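Local coordinates for protein endoglucanase (Clostridium thermocellum, PDB 2E4T) that hydrolyses internal beta-1,4-glucosidic bonds of cellulose and probably of xyloglucan, this chain being the family 44 catalytic part of a longer multidomain enzyme, at residues 40-45 against 388-393; 278-283 against 353-358. One frame throughout, in Å; residues are numbered along the deposited sequence. Where two conformers were deposited one is given.

Contact 1: residues 40-45 against 388-393; sequences AKRFGG and LATFWG
The Trp392 ring and the Arg42 guanidinium meet with their planes 77° apart, NH1 standing 4.1 Å from CZ3. CZ3 lies at the guanidinium edge, near its plane. Gly44 CA, of the same segment, covers one guanidinium face, 3.7 Å above the plane. Gly44 O lies in the plane of the indole, at its edge, 3.6 Å from CZ3. Gly45 CA nears the same ring atom obliquely. The Arg42 chain runs extended from CG to NE, with CG anti to the backbone N (chi1 171°), which carries the guanidinium past Thr390 to the indole. Thr390 is crossed at about a right angle. Its OG1 lies 3.7 Å from Arg42 CD, and its CG2 packs on Arg42 CB. At the N-terminal ends of the strands, Ala40 CB touches Leu388 CD1 at 4.0 Å. Strands 40-43 and 388-391 lie on either side of strand 26-30, and their side chains meet inside the TIM barrel. NH1 makes a salt bridge to Glu359 and a hydrogen bond to Asn31; NH2 bonds to Asn185. Thr390 OG1 bonds to Thr358 O. Across this contact the chemistry is van der Waals packing, while Glu359 probably balances the guanidinium charge and the asparagines help orient it.

Contact 2: residues 278-283 against 353-358; sequences DVLDVH and TKLAIT
Val279 and Leu280 pair with Lys354 and Leu355 in the parallel beta-sheet of the TIM barrel, where strands 279-284 and 354-360 are neighbours. Five backbone hydrogen bonds join the segments; the first has Lys354 N donating to Asp278 O, the last Thr358 N donating to Val282 O. Ala356 N approaches Leu280 O nearly along the C=O axis (163°). Packing is tight on the face that carries Val279 and Ala356. Val279 CG1, anti to the backbone N (chi1 -170°), reaches Ala356 CB at 3.5 Å. On the other face Leu280 and Leu355 lie side by side, CD2 to CD1 at 4.1 Å. Val282 and Ile357 do the same, CG2 to CD1 at 3.7 Å. Helix 338-349 covers the leucines. The Asp278 and Lys354 side chains are looser and partly exposed, though the backbone there stays bonded. In the conformer given, Lys354 leads away to a salt bridge with Glu226, and Asp278 pairs with Lys219. Toward the C-terminal ends of the strands, polar groups gather in the buried interior. Thr358 OG1 donates to Asp281 OD1, though the position of OG1 is doubtful. Beside it, Thr358 N lies 3.0 Å from Val282 O.

Overall arrangement
Both contacts belong to one TIM barrel, and their centres lie about 12 Å apart. Contact 2 is pairing of adjacent strands in the wall, whereas contact 1 joins two strands separated by strand 26-30, through inward side chains. Strands 388-391 and 354-360 are neighbours, so the contacts join directly. Leu388 O is 3.0 Å from Ile357 N, a probable hydrogen bond. Asn185 bonds both Arg42 NH2 and His283 NE2. In TIM-barrel glycosidases the active site lies at the C-terminal ends of the strands, probably the end where the Arg42 and His283 side chains meet. A glycerol, probably from the crystallisation liquor, bonds to Arg42 O and Gly44 O nearby. The zinc and calcium sites lie away from both contacts.

Contact 1: residues 40-45 against 388-393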
loop_
_atom_site.group_PDB
_atom_site.type_symbol
_atom_site.label_atom_id
_atom_site.label_comp_id
_atom_site.label_asym_id
_atom_site.label_seq_id
_atom_site.Cartn_x
_atom_site.Cartn_y
_atom_site.Cartn_z
ATOM N N ALA A 40 -2.330 6.414 6.293
ATOM C CA ALA A 40 -3.413 6.048 5.384
ATOM C C ALA A 40 -4.019 4.746 5.958
ATOM O O ALA A 40 -3.336 3.936 6.571
ATOM C CB ALA A 40 -2.919 5.812 3.937
ATOM N N LYS A 41 -5.344 4.615 5.723
ATOM C CA LYS A 41 -6.054 3.386 6.055
ATOM C C LYS A 41 -6.815 2.921 4.824
ATOM O O LYS A 41 -7.578 3.696 4.232
ATOM C CB LYS A 41 -7.038 3.603 7.219
ATOM C CG LYS A 41 -6.380 3.664 8.576
ATOM C CD LYS A 41 -5.586 2.410 8.978
ATOM C CE LYS A 41 -6.342 1.101 8.920
ATOM N NZ LYS A 41 -7.476 1.032 9.907
ATOM N N ARG A 42 -6.625 1.641 4.478
ATOM C CA ARG A 42 -7.352 1.011 3.374
ATOM C C ARG A 42 -8.343 -0.009 3.918
ATOM O O ARG A 42 -7.970 -0.881 4.704
ATOM C CB ARG A 42 -6.362 0.290 2.443
ATOM C CG ARG A 42 -7.058 -0.580 1.382
ATOM C CD ARG A 42 -6.031 -1.086 0.403
ATOM N NE ARG A 42 -6.542 -1.955 -0.647
ATOM C CZ ARG A 42 -6.471 -3.279 -0.662
ATOM N NH1 ARG A 42 -6.103 -3.970 0.403
ATOM N NH2 ARG A 42 -6.774 -3.880 -1.835
ATOM N N PHE A 43 -9.608 0.152 3.444
ATOM C CA PHE A 43 -10.657 -0.849 3.613
ATOM C C PHE A 43 -10.662 -1.668 2.327
ATOM O O PHE A 43 -11.115 -1.160 1.289
ATOM C CB PHE A 43 -11.996 -0.125 3.824
ATOM C CG PHE A 43 -13.196 -1.032 3.838
ATOM C CD1 PHE A 43 -13.481 -1.826 4.970
ATOM C CD2 PHE A 43 -14.075 -1.076 2.758
ATOM C CE1 PHE A 43 -14.599 -2.662 5.000
ATOM C CE2 PHE A 43 -15.247 -1.889 2.811
ATOM C CZ PHE A 43 -15.477 -2.658 3.926
ATOM N N GLY A 44 -10.036 -2.849 2.358
ATOM C CA GLY A 44 -9.831 -3.587 1.132
ATOM C C GLY A 44 -9.538 -5.033 1.442
ATOM O O GLY A 44 -9.640 -5.496 2.579
ATOM N N GLY A 45 -9.144 -5.778 0.393
ATOM C CA GLY A 45 -8.891 -7.182 0.521
ATOM C C GLY A 45 -10.138 -8.033 0.254
ATOM O O GLY A 45 -11.203 -7.519 -0.121
ATOM N N LEU A 388 0.954 6.139 -2.263
ATOM C CA LEU A 388 0.230 5.601 -1.110
ATOM C C LEU A 388 0.700 4.161 -0.965
ATOM O O LEU A 388 0.920 3.462 -1.962
ATOM C CB LEU A 388 -1.291 5.714 -1.317
ATOM C CG LEU A 388 -2.174 5.146 -0.202
ATOM C CD1 LEU A 388 -3.454 5.950 -0.065
ATOM C CD2 LEU A 388 -2.521 3.672 -0.416
ATOM N N ALA A 389 0.809 3.694 0.300
ATOM C CA ALA A 389 1.101 2.278 0.523
ATOM C C ALA A 389 0.448 1.899 1.839
ATOM O O ALA A 389 0.388 2.683 2.781
ATOM C CB ALA A 389 2.608 2.011 0.512
ATOM N N THR A 390 -0.009 0.632 1.866
ATOM C CA THR A 390 -0.695 0.104 3.040
ATOM C C THR A 390 -0.238 -1.340 3.297
ATOM O O THR A 390 -0.540 -2.249 2.510
ATOM C CB THR A 390 -2.267 0.237 2.898
ATOM O OG1 THR A 390 -2.684 -0.125 1.589
ATOM C CG2 THR A 390 -2.718 1.655 3.125
ATOM N N PHE A 391 0.493 -1.515 4.402
ATOM C CA PHE A 391 0.948 -2.837 4.829
ATOM C C PHE A 391 -0.260 -3.739 5.104
ATOM O O PHE A 391 -1.294 -3.271 5.638
ATOM C CB PHE A 391 1.752 -2.641 6.128
ATOM C CG PHE A 391 2.149 -3.925 6.823
ATOM C CD1 PHE A 391 3.116 -4.779 6.294
ATOM C CD2 PHE A 391 1.541 -4.277 8.030
ATOM C CE1 PHE A 391 3.445 -5.961 6.939
ATOM C CE2 PHE A 391 1.882 -5.442 8.686
ATOM C CZ PHE A 391 2.821 -6.278 8.139
ATOM N N TRP A 392 -0.150 -5.035 4.789
ATOM C CA TRP A 392 -1.154 -6.014 5.143
ATOM C C TRP A 392 -0.578 -6.956 6.199
ATOM O O TRP A 392 0.400 -7.656 5.918
ATOM C CB TRP A 392 -1.648 -6.813 3.923
ATOM C CG TRP A 392 -2.780 -7.743 4.301
ATOM C CD1 TRP A 392 -2.698 -8.943 4.944
ATOM C CD2 TRP A 392 -4.201 -7.490 4.136
ATOM N NE1 TRP A 392 -3.968 -9.465 5.203
ATOM C CE2 TRP A 392 -4.899 -8.581 4.721
ATOM C CE3 TRP A 392 -4.938 -6.458 3.564
ATOM C CZ2 TRP A 392 -6.312 -8.626 4.755
ATOM C CZ3 TRP A 392 -6.352 -6.518 3.603
ATOM C CH2 TRP A 392 -7.013 -7.603 4.178
ATOM N N GLY A 393 -1.183 -6.916 7.385
ATOM C CA GLY A 393 -0.737 -7.745 8.492
ATOM C C GLY A 393 -1.187 -7.131 9.788
ATOM O O GLY A 393 -1.545 -5.956 9.859
#

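Contact 2: residues 278-283 against 353-358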
loop_
_atom_site.group_PDB
_atom_site.type_symbol
_atom_site.label_atom_id
_atom_site.label_comp_id
_atom_site.label_asym_id
_atom_site.label_seq_id
_atom_site.Cartn_x
_atom_site.Cartn_y
_atom_site.Cartn_z
ATOM N N ASP A 278 -6.780 7.601 -11.265
ATOM C CA ASP A 278 -5.851 8.480 -10.564
ATOM C C ASP A 278 -4.597 7.753 -10.102
ATOM O O ASP A 278 -3.501 8.357 -10.090
ATOM C CB ASP A 278 -6.539 9.145 -9.383
ATOM C CG ASP A 278 -7.649 10.046 -9.861
ATOM O OD1 ASP A 278 -7.325 11.193 -10.280
ATOM O OD2 ASP A 278 -8.822 9.600 -9.852
ATOM N N VAL A 279 -4.748 6.493 -9.693
ATOM C CA VAL A 279 -3.677 5.777 -9.035
ATOM C C VAL A 279 -3.648 4.330 -9.541
ATOM O O VAL A 279 -4.630 3.605 -9.406
ATOM C CB VAL A 279 -3.833 5.774 -7.502
ATOM C CG1 VAL A 279 -2.573 5.232 -6.867
ATOM C CG2 VAL A 279 -4.161 7.163 -6.961
ATOM N N LEU A 280 -2.519 3.948 -10.144
ATOM C CA LEU A 280 -2.239 2.549 -10.478
ATOM C C LEU A 280 -1.921 1.833 -9.165
ATOM O O LEU A 280 -1.023 2.248 -8.446
ATOM C CB LEU A 280 -1.054 2.487 -11.444
ATOM C CG LEU A 280 -0.670 1.078 -11.874
ATOM C CD1 LEU A 280 -1.739 0.479 -12.791
ATOM C CD2 LEU A 280 0.679 1.092 -12.601
ATOM N N ASP A 281 -2.692 0.777 -8.882
ATOM C CA ASP A 281 -2.724 0.140 -7.546
ATOM C C ASP A 281 -2.404 -1.330 -7.705
ATOM O O ASP A 281 -3.110 -2.054 -8.460
ATOM C CB ASP A 281 -4.219 0.306 -7.065
ATOM C CG ASP A 281 -4.554 -0.390 -5.791
ATOM O OD1 ASP A 281 -3.819 -1.333 -5.403
ATOM O OD2 ASP A 281 -5.554 0.051 -5.162
ATOM N N VAL A 282 -1.326 -1.781 -7.058
ATOM C CA VAL A 282 -0.946 -3.172 -7.127
ATOM C C VAL A 282 -0.615 -3.682 -5.700
ATOM O O VAL A 282 -0.328 -2.909 -4.777
ATOM C CB VAL A 282 0.263 -3.430 -8.058
ATOM C CG1 VAL A 282 -0.072 -3.052 -9.500
ATOM C CG2 VAL A 282 1.516 -2.662 -7.554
ATOM N N HIS A 283 -0.655 -5.017 -5.587
ATOM C CA HIS A 283 -0.232 -5.719 -4.380
ATOM C C HIS A 283 1.102 -6.385 -4.691
ATOM O O HIS A 283 1.282 -6.970 -5.770
ATOM C CB HIS A 283 -1.241 -6.782 -3.986
ATOM C CG HIS A 283 -2.588 -6.213 -3.705
ATOM N ND1 HIS A 283 -2.953 -4.901 -3.578
ATOM C CD2 HIS A 283 -3.742 -6.935 -3.519
ATOM C CE1 HIS A 283 -4.282 -4.855 -3.301
ATOM N NE2 HIS A 283 -4.774 -6.088 -3.281
ATOM N N THR A 353 -0.376 9.618 -13.788
ATOM C CA THR A 353 -0.983 8.622 -12.911
ATOM C C THR A 353 -0.037 8.354 -11.736
ATOM O O THR A 353 1.182 8.277 -11.923
ATOM C CB THR A 353 -1.269 7.346 -13.718
ATOM O OG1 THR A 353 -2.074 7.697 -14.853
ATOM C CG2 THR A 353 -1.991 6.288 -12.912
ATOM N N LYS A 354 -0.622 8.229 -10.542
ATOM C CA LYS A 354 0.150 7.958 -9.354
ATOM C C LYS A 354 0.312 6.423 -9.174
ATOM O O LYS A 354 -0.321 5.647 -9.918
ATOM C CB LYS A 354 -0.573 8.566 -8.123
ATOM C CG LYS A 354 -0.716 10.072 -8.214
ATOM C CD LYS A 354 -1.732 10.679 -7.245
ATOM C CE LYS A 354 -1.870 12.154 -7.354
ATOM N NZ LYS A 354 -2.514 12.815 -6.239
ATOM N N LEU A 355 1.147 6.015 -8.224
ATOM C CA LEU A 355 1.412 4.590 -7.991
ATOM C C LEU A 355 1.176 4.268 -6.511
ATOM O O LEU A 355 1.702 4.986 -5.634
ATOM C CB LEU A 355 2.859 4.259 -8.395
ATOM C CG LEU A 355 3.297 2.816 -8.157
ATOM C CD1 LEU A 355 2.471 1.830 -8.977
ATOM C CD2 LEU A 355 4.764 2.647 -8.528
ATOM N N ALA A 356 0.419 3.195 -6.241
ATOM C CA ALA A 356 0.204 2.776 -4.861
ATOM C C ALA A 356 0.457 1.277 -4.739
ATOM O O ALA A 356 0.115 0.493 -5.629
ATOM C CB ALA A 356 -1.224 3.093 -4.403
ATOM N N ILE A 357 1.017 0.903 -3.578
ATOM C CA ILE A 357 1.253 -0.503 -3.212
ATOM C C ILE A 357 0.307 -0.768 -2.043
ATOM O O ILE A 357 0.615 -0.460 -0.893
ATOM C CB ILE A 357 2.720 -0.785 -2.846
ATOM C CG1 ILE A 357 3.697 -0.168 -3.866
ATOM C CG2 ILE A 357 2.885 -2.267 -2.664
ATOM C CD1 ILE A 357 3.573 -0.652 -5.293
ATOM N N THR A 358 -0.904 -1.291 -2.369
ATOM C CA THR A 358 -1.977 -1.304 -1.386
ATOM C C THR A 358 -2.021 -2.582 -0.514
ATOM O O THR A 358 -2.790 -2.613 0.462
ATOM C CB THR A 358 -3.334 -1.049 -2.040
ATOM O OG1 THR A 358 -3.592 -2.067 -2.987
ATOM C CG2 THR A 358 -3.421 0.371 -2.568
#